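Local coordinates for protein hydrolase (Thermus thermophilus, PDB 1UFO) that probably acts as a hydrolytic enzyme of the alpha/beta hydrolase fold, though its natural substrate is not established, at residues F57-H62 and Y82-G87; V132-G137 and V173-L178; L16-E21 and F52-F57. All coordinates share one frame; numbering follows the deposited sequence.

Contact 1. Residues F57-H62 and Y82-G87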
loop_
_atom_site.group_PDB
_atom_site.type_symbol
_atom_site.label_atom_id
_atom_site.label_comp_id
_atom_site.label_asym_id
_atom_site.label_seq_id
_atom_site.Cartn_x
_atom_site.Cartn_y
_atom_site.Cartn_z
ATOM N N PHE A 57 -11.406 6.748 -21.606
ATOM C CA PHE A 57 -11.582 6.907 -23.032
ATOM C C PHE A 57 -10.326 6.409 -23.706
ATOM O O PHE A 57 -9.274 6.240 -23.046
ATOM C CB PHE A 57 -11.891 8.356 -23.402
ATOM C CG PHE A 57 -10.776 9.355 -23.076
ATOM C CD1 PHE A 57 -9.869 9.749 -24.079
ATOM C CD2 PHE A 57 -10.626 9.874 -21.765
ATOM C CE1 PHE A 57 -8.818 10.676 -23.778
ATOM C CE2 PHE A 57 -9.595 10.801 -21.456
ATOM C CZ PHE A 57 -8.694 11.197 -22.476
ATOM N N ASP A 58 -10.426 6.118 -25.018
ATOM C CA ASP A 58 -9.264 5.613 -25.731
ATOM C C ASP A 58 -8.260 6.719 -26.068
ATOM O O ASP A 58 -8.636 7.811 -26.481
ATOM C CB ASP A 58 -9.710 4.970 -27.061
ATOM C CG ASP A 58 -10.448 3.675 -26.872
ATOM O OD1 ASP A 58 -11.414 3.409 -27.657
ATOM O OD2 ASP A 58 -10.084 2.915 -25.961
ATOM N N ALA A 59 -6.986 6.397 -25.919
ATOM C CA ALA A 59 -5.934 7.370 -26.265
ATOM C C ALA A 59 -5.803 7.452 -27.775
ATOM O O ALA A 59 -6.274 6.588 -28.493
ATOM C CB ALA A 59 -4.592 6.872 -25.658
ATOM N N PRO A 60 -5.165 8.491 -28.233
ATOM C CA PRO A 60 -4.979 8.581 -29.698
ATOM C C PRO A 60 -4.325 7.305 -30.175
ATOM O O PRO A 60 -3.441 6.718 -29.509
ATOM C CB PRO A 60 -4.052 9.773 -29.858
ATOM C CG PRO A 60 -4.354 10.642 -28.713
ATOM C CD PRO A 60 -4.614 9.662 -27.527
ATOM N N ARG A 61 -4.741 6.825 -31.352
ATOM C CA ARG A 61 -4.241 5.624 -31.981
ATOM C C ARG A 61 -4.572 4.274 -31.319
ATOM O O ARG A 61 -4.093 3.219 -31.758
ATOM C CB ARG A 61 -2.710 5.685 -32.134
ATOM C CG ARG A 61 -2.250 6.791 -32.966
ATOM C CD ARG A 61 -0.735 6.747 -33.163
ATOM N NE ARG A 61 -0.233 5.580 -33.883
ATOM C CZ ARG A 61 1.025 5.535 -34.310
ATOM N NH1 ARG A 61 1.802 6.581 -34.042
ATOM N NH2 ARG A 61 1.498 4.495 -35.018
ATOM N N HIS A 62 -5.424 4.270 -30.297
ATOM C CA HIS A 62 -5.760 3.094 -29.580
ATOM C C HIS A 62 -7.280 2.810 -29.589
ATOM O O HIS A 62 -8.094 3.706 -29.850
ATOM C CB HIS A 62 -5.358 3.294 -28.092
ATOM C CG HIS A 62 -3.885 3.230 -27.866
ATOM N ND1 HIS A 62 -3.016 4.220 -28.273
ATOM C CD2 HIS A 62 -3.124 2.247 -27.305
ATOM C CE1 HIS A 62 -1.771 3.842 -27.972
ATOM N NE2 HIS A 62 -1.822 2.657 -27.390
ATOM N N TYR A 82 5.370 9.075 -27.119
ATOM C CA TYR A 82 5.112 10.264 -26.301
ATOM C C TYR A 82 4.240 11.322 -26.955
ATOM O O TYR A 82 3.644 12.180 -26.259
ATOM C CB TYR A 82 6.412 10.838 -25.742
ATOM C CG TYR A 82 6.955 9.906 -24.686
ATOM C CD1 TYR A 82 8.075 9.119 -24.919
ATOM C CD2 TYR A 82 6.271 9.730 -23.491
ATOM C CE1 TYR A 82 8.505 8.192 -23.992
ATOM C CE2 TYR A 82 6.669 8.751 -22.537
ATOM C CZ TYR A 82 7.792 7.982 -22.805
ATOM O OH TYR A 82 8.040 6.927 -21.951
ATOM N N ARG A 83 4.108 11.259 -28.289
ATOM C CA ARG A 83 3.122 12.146 -28.934
ATOM C C ARG A 83 1.707 11.607 -28.568
ATOM O O ARG A 83 0.782 12.403 -28.270
ATOM C CB ARG A 83 3.401 12.152 -30.444
ATOM C CG ARG A 83 2.294 12.846 -31.259
ATOM C CD ARG A 83 1.875 14.230 -30.675
ATOM N NE ARG A 83 2.998 15.161 -30.499
ATOM C CZ ARG A 83 2.929 16.323 -29.853
ATOM N NH1 ARG A 83 3.996 17.118 -29.744
ATOM N NH2 ARG A 83 1.780 16.751 -29.290
ATOM N N VAL A 84 1.518 10.287 -28.576
ATOM C CA VAL A 84 0.212 9.714 -28.054
ATOM C C VAL A 84 0.023 10.226 -26.583
ATOM O O VAL A 84 -1.078 10.702 -26.252
ATOM C CB VAL A 84 0.252 8.198 -27.974
ATOM C CG1 VAL A 84 -1.004 7.644 -27.148
ATOM C CG2 VAL A 84 0.171 7.568 -29.418
ATOM N N ALA A 85 1.057 10.190 -25.740
ATOM C CA ALA A 85 0.917 10.668 -24.341
ATOM C C ALA A 85 0.540 12.130 -24.231
ATOM O O ALA A 85 -0.338 12.492 -23.436
ATOM C CB ALA A 85 2.229 10.449 -23.591
ATOM N N LEU A 86 1.162 12.966 -25.056
ATOM C CA LEU A 86 0.823 14.400 -25.011
ATOM C C LEU A 86 -0.645 14.653 -25.468
ATOM O O LEU A 86 -1.299 15.560 -24.922
ATOM C CB LEU A 86 1.842 15.168 -25.903
ATOM C CG LEU A 86 3.211 15.295 -25.212
ATOM C CD1 LEU A 86 4.184 15.715 -26.305
ATOM C CD2 LEU A 86 3.180 16.333 -24.086
ATOM N N GLY A 87 -1.094 13.907 -26.455
ATOM C CA GLY A 87 -2.461 14.045 -26.969
ATOM C C GLY A 87 -3.423 13.562 -25.897
ATOM O O GLY A 87 -4.462 14.183 -25.581
#
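Val84, on one side of the helix, reaches with its two methyl groups into the bend made by Ala59, Pro60, Arg61 and His62. Its CG1 lies 4.0 Å from Ala59 CB and also touches CE1 of the His62 ring. The same methyl approaches the carbonyl oxygen of Pro60, with Val84 CG1 to Pro60 O at 3.5 Å. CG2 meets the aliphatic part of Arg61, its CD. With CG1 anti to the backbone N (chi1 168°), that methyl faces Ala59 and His62 while CG2 faces Arg61, and both border Pro60 O. Pro60 also leans on the helix, Pro60 CG packing 4.2 Å from Gly87 C. No hydrogen bond links the two segments, so the match is one of shape.

What fixes the receiving surface lies one shell out. Ala59 to His62 form a type II beta turn, closed by His62 N to Ala59 O, and the same turn is tied by His62 ND1 giving a nearly straight bond of 2.8 Å to Pro60 O. Pro60 O lies in the imidazole plane, though ND1 approaches it tilted from the carbonyl plane. His62 NE2 is bonded in turn by Gln34 N, while Arg61 pairs with Glu80 and bonds to Pro68 O. The turn follows strand 52-56 in the chain and lies against helix 77-103, which presses its other flank, through Tyr82 and Ala85, on helices 153-160 and 114-124.

Contact 2. Residues V132-G137 and V173-L178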
loop_
_atom_site.group_PDB
_atom_site.type_symbol
_atom_site.label_atom_id
_atom_site.label_comp_id
_atom_site.label_asym_id
_atom_site.label_seq_id
_atom_site.Cartn_x
_atom_site.Cartn_y
_atom_site.Cartn_z
ATOM N N VAL A 132 -4.275 10.768 -6.959
ATOM C CA VAL A 132 -3.901 10.081 -8.209
ATOM C C VAL A 132 -3.318 8.718 -7.891
ATOM O O VAL A 132 -2.520 8.615 -6.928
ATOM C CB VAL A 132 -2.748 10.894 -8.894
ATOM C CG1 VAL A 132 -2.226 10.129 -10.137
ATOM C CG2 VAL A 132 -3.300 12.283 -9.382
ATOM N N LEU A 133 -3.742 7.694 -8.669
ATOM C CA LEU A 133 -3.135 6.351 -8.569
ATOM C C LEU A 133 -2.295 6.181 -9.835
ATOM O O LEU A 133 -2.771 6.324 -10.952
ATOM C CB LEU A 133 -4.205 5.228 -8.561
ATOM C CG LEU A 133 -5.258 5.399 -7.453
ATOM C CD1 LEU A 133 -6.238 4.206 -7.587
ATOM C CD2 LEU A 133 -4.605 5.287 -6.055
ATOM N N ALA A 134 -0.996 5.882 -9.660
ATOM C CA ALA A 134 -0.103 5.663 -10.787
ATOM C C ALA A 134 0.313 4.193 -10.693
ATOM O O ALA A 134 1.159 3.791 -9.881
ATOM C CB ALA A 134 1.150 6.613 -10.641
ATOM N N PHE A 135 -0.329 3.380 -11.563
ATOM C CA PHE A 135 -0.060 1.969 -11.562
ATOM C C PHE A 135 1.020 1.627 -12.595
ATOM O O PHE A 135 1.009 2.163 -13.685
ATOM C CB PHE A 135 -1.289 1.199 -12.009
ATOM C CG PHE A 135 -2.425 1.232 -11.055
ATOM C CD1 PHE A 135 -3.470 2.171 -11.205
ATOM C CD2 PHE A 135 -2.537 0.258 -10.024
ATOM C CE1 PHE A 135 -4.582 2.138 -10.372
ATOM C CE2 PHE A 135 -3.639 0.221 -9.196
ATOM C CZ PHE A 135 -4.692 1.165 -9.354
ATOM N N ILE A 136 1.946 0.763 -12.183
ATOM C CA ILE A 136 3.005 0.216 -13.059
ATOM C C ILE A 136 3.648 1.231 -14.011
ATOM O O ILE A 136 3.846 0.987 -15.194
ATOM C CB ILE A 136 2.460 -1.070 -13.832
ATOM C CG1 ILE A 136 1.382 -0.705 -14.887
ATOM C CG2 ILE A 136 1.925 -2.079 -12.751
ATOM C CD1 ILE A 136 0.920 -2.078 -15.616
ATOM N N GLY A 137 4.030 2.355 -13.427
ATOM C CA GLY A 137 4.550 3.441 -14.229
ATOM C C GLY A 137 5.583 4.312 -13.570
ATOM O O GLY A 137 6.145 3.964 -12.530
ATOM N N VAL A 173 -0.602 17.176 -4.391
ATOM C CA VAL A 173 -1.756 16.300 -4.645
ATOM C C VAL A 173 -1.402 14.844 -4.209
ATOM O O VAL A 173 -0.364 14.299 -4.596
ATOM C CB VAL A 173 -2.067 16.254 -6.144
ATOM C CG1 VAL A 173 -3.050 15.105 -6.462
ATOM C CG2 VAL A 173 -2.631 17.656 -6.563
ATOM N N PRO A 174 -2.271 14.192 -3.424
ATOM C CA PRO A 174 -1.991 12.817 -2.996
ATOM C C PRO A 174 -1.676 11.919 -4.194
ATOM O O PRO A 174 -2.392 11.906 -5.180
ATOM C CB PRO A 174 -3.266 12.334 -2.317
ATOM C CG PRO A 174 -3.842 13.739 -1.671
ATOM C CD PRO A 174 -3.532 14.736 -2.835
ATOM N N LEU A 175 -0.594 11.179 -4.069
ATOM C CA LEU A 175 -0.129 10.371 -5.178
ATOM C C LEU A 175 0.405 9.056 -4.682
ATOM O O LEU A 175 1.303 9.009 -3.846
ATOM C CB LEU A 175 1.007 11.125 -5.944
ATOM C CG LEU A 175 1.833 10.342 -6.994
ATOM C CD1 LEU A 175 0.877 9.933 -8.053
ATOM C CD2 LEU A 175 2.886 11.208 -7.573
ATOM N N LEU A 176 -0.161 7.977 -5.221
ATOM C CA LEU A 176 0.309 6.628 -4.827
ATOM C C LEU A 176 0.827 5.896 -6.042
ATOM O O LEU A 176 0.097 5.799 -7.022
ATOM C CB LEU A 176 -0.851 5.771 -4.212
ATOM C CG LEU A 176 -0.556 4.307 -4.068
ATOM C CD1 LEU A 176 0.630 4.210 -3.043
ATOM C CD2 LEU A 176 -1.797 3.598 -3.526
ATOM N N HIS A 177 2.079 5.440 -5.999
ATOM C CA HIS A 177 2.629 4.638 -7.105
ATOM C C HIS A 177 2.480 3.174 -6.656
ATOM O O HIS A 177 2.837 2.811 -5.532
ATOM C CB HIS A 177 4.107 4.954 -7.374
ATOM C CG HIS A 177 4.337 5.832 -8.544
ATOM N ND1 HIS A 177 4.447 5.331 -9.834
ATOM C CD2 HIS A 177 4.418 7.196 -8.671
ATOM C CE1 HIS A 177 4.598 6.348 -10.685
ATOM N NE2 HIS A 177 4.570 7.481 -9.995
ATOM N N LEU A 178 1.897 2.335 -7.529
ATOM C CA LEU A 178 1.708 0.917 -7.206
ATOM C C LEU A 178 2.545 0.175 -8.255
ATOM O O LEU A 178 2.440 0.458 -9.464
ATOM C CB LEU A 178 0.216 0.494 -7.347
ATOM C CG LEU A 178 -0.649 1.362 -6.419
ATOM C CD1 LEU A 178 -1.350 2.526 -7.193
ATOM C CD2 LEU A 178 -1.751 0.425 -5.803
HETATM O O HOH W 1 4.138 2.621 -10.422
#
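The imidazole of His177 has the methyl of Ala134 over the centre of one face: Ala134 CB stands 3.5 Å from the ring centroid and only 12° off its normal, a CH-pi contact. At the edge, in the ring plane, a water is hydrogen-bonded to His177 ND1 at 2.8 Å; the same water accepts from Gly137 N and donates to Leu178 O, joining the ends of both segments. NE2 of His177 is bonded to NE2 of His120, on helix 114-124. The ring of Phe135 receives Leu178 CD1 over one face, 4.0 Å from its centroid and offset toward the rim. Leu178 CG sits beside its own backbone N (chi1 -58°), and the leucine runs alongside the phenylalanine, pointing the same way.

The two strands are parallel neighbours, 4.7 Å apart and crossing at -18°, joined by the beta-alpha-beta unit that runs from strand 132-135 through helix 153-160 to strand 175-180 in the central sheet of the alpha/beta hydrolase fold. Five backbone hydrogen bonds hold them, the straightest from Ala134 N to Leu176 O at 2.9 Å. On the face shared by Ala134 and His177, Val132 CG1 lies 3.7 Å from Leu175 CD1. On the other, Leu133 and Leu176 meet through their CD2 methyls, 4.1 Å apart, and both pack on Phe230 of helix 221-236; Leu176 also packs on Phe210 of the second subunit.

Contact 3. Residues L16-E21 and F52-F57; sequences LARIPE and FLLLAF
Leu16 and Ala56 form a hydrogen-bonded antiparallel pair, as do Arg18 and Leu54, with Ala17 and Leu55 as the non-hydrogen-bonded pair between them. The strand axes run 4.8 Å apart at 175°. Each hydrogen-bonded pair is linked in both directions; the bond from Leu16 N to Ala56 O is 2.8 Å but bent at the hydrogen to 133°, whereas the bond from Arg18 N to Leu54 O is straighter there. The backbone also makes a CA-H...O contact, Ala17 CA to Leu54 O, at 3.2 Å.

Ala17 CB touches Leu55 CD2 at 3.8 Å. On the opposite face Arg18 CB rests on Leu54 CD1, the same methyl also lying at the edge of the guanidinium. With CG anti to the backbone N (chi1 -171°) and a bend at chi2, the arginine leads its end away to a salt bridge with Glu49. Ile19 and Leu53 lie side by side, and Ile19 CG1 is 4.0 Å from Leu53 CG. Beyond them Pro20 sets its ring against the backbone, Pro20 CD 3.6 Å from Phe52 O, and reaches Leu53 CB with the same atom. Replacing Pro20 by a glycine would remove that ring and is likely to leave a gap beside Phe52 O and Leu53 CB.

On its other side strand 13-20 pairs with strand 3-10, outermost in this chain, while strand 52-56 is bonded to strand 25-30 and Leu53 and Leu55 pack on helix 77-103.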
loop_
_atom_site.group_PDB
_atom_site.type_symbol
_atom_site.label_atom_id
_atom_site.label_comp_id
_atom_site.label_asym_id
_atom_site.label_seq_id
_atom_site.Cartn_x
_atom_site.Cartn_y
_atom_site.Cartn_z
ATOM N N LEU A 16 -16.239 5.755 -22.074
ATOM C CA LEU A 16 -16.875 4.603 -21.437
ATOM C C LEU A 16 -17.073 4.933 -19.955
ATOM O O LEU A 16 -16.162 5.407 -19.237
ATOM C CB LEU A 16 -15.995 3.374 -21.620
ATOM C CG LEU A 16 -16.485 2.111 -20.951
ATOM C CD1 LEU A 16 -17.703 1.700 -21.654
ATOM C CD2 LEU A 16 -15.404 0.953 -21.092
ATOM N N ALA A 17 -18.256 4.687 -19.463
ATOM C CA ALA A 17 -18.535 4.967 -18.065
ATOM C C ALA A 17 -19.131 3.795 -17.314
ATOM O O ALA A 17 -20.022 3.098 -17.850
ATOM C CB ALA A 17 -19.493 6.163 -17.918
ATOM N N ARG A 18 -18.641 3.530 -16.121
ATOM C CA ARG A 18 -19.242 2.483 -15.287
ATOM C C ARG A 18 -19.829 3.264 -14.144
ATOM O O ARG A 18 -19.151 3.825 -13.274
ATOM C CB ARG A 18 -18.165 1.513 -14.797
ATOM C CG ARG A 18 -18.742 0.314 -14.137
ATOM C CD ARG A 18 -18.903 -0.915 -15.130
ATOM N NE ARG A 18 -19.214 -2.108 -14.324
ATOM C CZ ARG A 18 -18.462 -2.476 -13.280
ATOM N NH1 ARG A 18 -17.367 -1.745 -12.977
ATOM N NH2 ARG A 18 -18.845 -3.492 -12.470
ATOM N N ILE A 19 -21.164 3.323 -14.151
ATOM C CA ILE A 19 -21.874 4.204 -13.233
ATOM C C ILE A 19 -22.645 3.518 -12.119
ATOM O O ILE A 19 -23.633 2.810 -12.387
ATOM C CB ILE A 19 -22.847 5.107 -14.050
ATOM C CG1 ILE A 19 -22.060 5.824 -15.164
ATOM C CG2 ILE A 19 -23.605 6.049 -13.082
ATOM C CD1 ILE A 19 -22.949 6.880 -16.078
ATOM N N PRO A 20 -22.256 3.750 -10.864
ATOM C CA PRO A 20 -22.986 3.091 -9.755
ATOM C C PRO A 20 -24.251 3.902 -9.510
ATOM O O PRO A 20 -24.327 5.091 -9.840
ATOM C CB PRO A 20 -22.013 3.144 -8.582
ATOM C CG PRO A 20 -21.210 4.426 -8.855
ATOM C CD PRO A 20 -21.103 4.537 -10.384
ATOM N N GLU A 21 -25.213 3.300 -8.808
ATOM C CA GLU A 21 -26.437 4.057 -8.616
ATOM C C GLU A 21 -26.281 5.170 -7.632
ATOM O O GLU A 21 -27.060 6.130 -7.651
ATOM C CB GLU A 21 -27.576 3.144 -8.124
ATOM C CG GLU A 21 -27.378 2.607 -6.735
ATOM C CD GLU A 21 -28.441 1.528 -6.364
ATOM O OE1 GLU A 21 -28.061 0.328 -6.251
ATOM O OE2 GLU A 21 -29.651 1.896 -6.244
ATOM N N PHE A 52 -17.524 4.667 -6.863
ATOM C CA PHE A 52 -16.766 5.513 -7.820
ATOM C C PHE A 52 -17.340 5.415 -9.216
ATOM O O PHE A 52 -17.541 4.305 -9.753
ATOM C CB PHE A 52 -15.276 5.074 -7.829
ATOM C CG PHE A 52 -14.575 5.430 -6.558
ATOM C CD1 PHE A 52 -14.708 4.649 -5.414
ATOM C CD2 PHE A 52 -13.802 6.613 -6.495
ATOM C CE1 PHE A 52 -14.075 5.049 -4.222
ATOM C CE2 PHE A 52 -13.189 6.995 -5.333
ATOM C CZ PHE A 52 -13.330 6.193 -4.170
ATOM N N LEU A 53 -17.696 6.590 -9.790
ATOM C CA LEU A 53 -18.155 6.618 -11.157
ATOM C C LEU A 53 -16.896 6.591 -12.013
ATOM O O LEU A 53 -16.112 7.572 -12.015
ATOM C CB LEU A 53 -18.997 7.923 -11.345
ATOM C CG LEU A 53 -19.819 8.020 -12.620
ATOM C CD1 LEU A 53 -20.745 9.252 -12.404
ATOM C CD2 LEU A 53 -18.946 8.179 -13.857
ATOM N N LEU A 54 -16.671 5.477 -12.666
ATOM C CA LEU A 54 -15.442 5.332 -13.491
ATOM C C LEU A 54 -15.659 5.836 -14.874
ATOM O O LEU A 54 -16.671 5.530 -15.522
ATOM C CB LEU A 54 -15.061 3.887 -13.629
ATOM C CG LEU A 54 -15.107 3.090 -12.312
ATOM C CD1 LEU A 54 -14.722 1.580 -12.660
ATOM C CD2 LEU A 54 -14.152 3.685 -11.274
ATOM N N LEU A 55 -14.670 6.555 -15.367
ATOM C CA LEU A 55 -14.650 7.068 -16.745
ATOM C C LEU A 55 -13.329 6.671 -17.424
ATOM O O LEU A 55 -12.317 6.768 -16.792
ATOM C CB LEU A 55 -14.650 8.601 -16.745
ATOM C CG LEU A 55 -15.859 9.226 -16.050
ATOM C CD1 LEU A 55 -15.716 10.794 -16.056
ATOM C CD2 LEU A 55 -17.129 8.938 -16.820
ATOM N N ALA A 56 -13.374 6.272 -18.694
ATOM C CA ALA A 56 -12.135 5.972 -19.438
ATOM C C ALA A 56 -12.398 6.231 -20.898
ATOM O O ALA A 56 -13.518 6.005 -21.381
ATOM C CB ALA A 56 -11.763 4.510 -19.225
ATOM N N PHE A 57 -11.406 6.748 -21.606
ATOM C CA PHE A 57 -11.582 6.907 -23.032
ATOM C C PHE A 57 -10.326 6.409 -23.706
ATOM O O PHE A 57 -9.274 6.240 -23.046
ATOM C CB PHE A 57 -11.891 8.356 -23.402
ATOM C CG PHE A 57 -10.776 9.355 -23.076
ATOM C CD1 PHE A 57 -9.869 9.749 -24.079
ATOM C CD2 PHE A 57 -10.626 9.874 -21.765
ATOM C CE1 PHE A 57 -8.818 10.676 -23.778
ATOM C CE2 PHE A 57 -9.595 10.801 -21.456
ATOM C CZ PHE A 57 -8.694 11.197 -22.476
#

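How the contacts relate
Contacts 2 and 3 belong to one mixed sheet, their centres about 19 Å apart: contact 3 lies in its antiparallel part, contact 2 among the parallel strands further across, and their nearest atoms come within about 8 Å without touching. Contact 1 begins where contact 3 ends, sharing Phe57, and sets the start of the loop after strand 52-56 against helix 77-103; their centres lie about 20 Å apart. The active site is probably formed by Ser113, on what looks like a nucleophile elbow, with His217 and Asp183. Ile136, in contact 2, touches residues of this site, while Ala59 of contact 1 lies near the elbow without touching it. Contacts 1 and 2 stay about 9 Å apart at their nearest atoms.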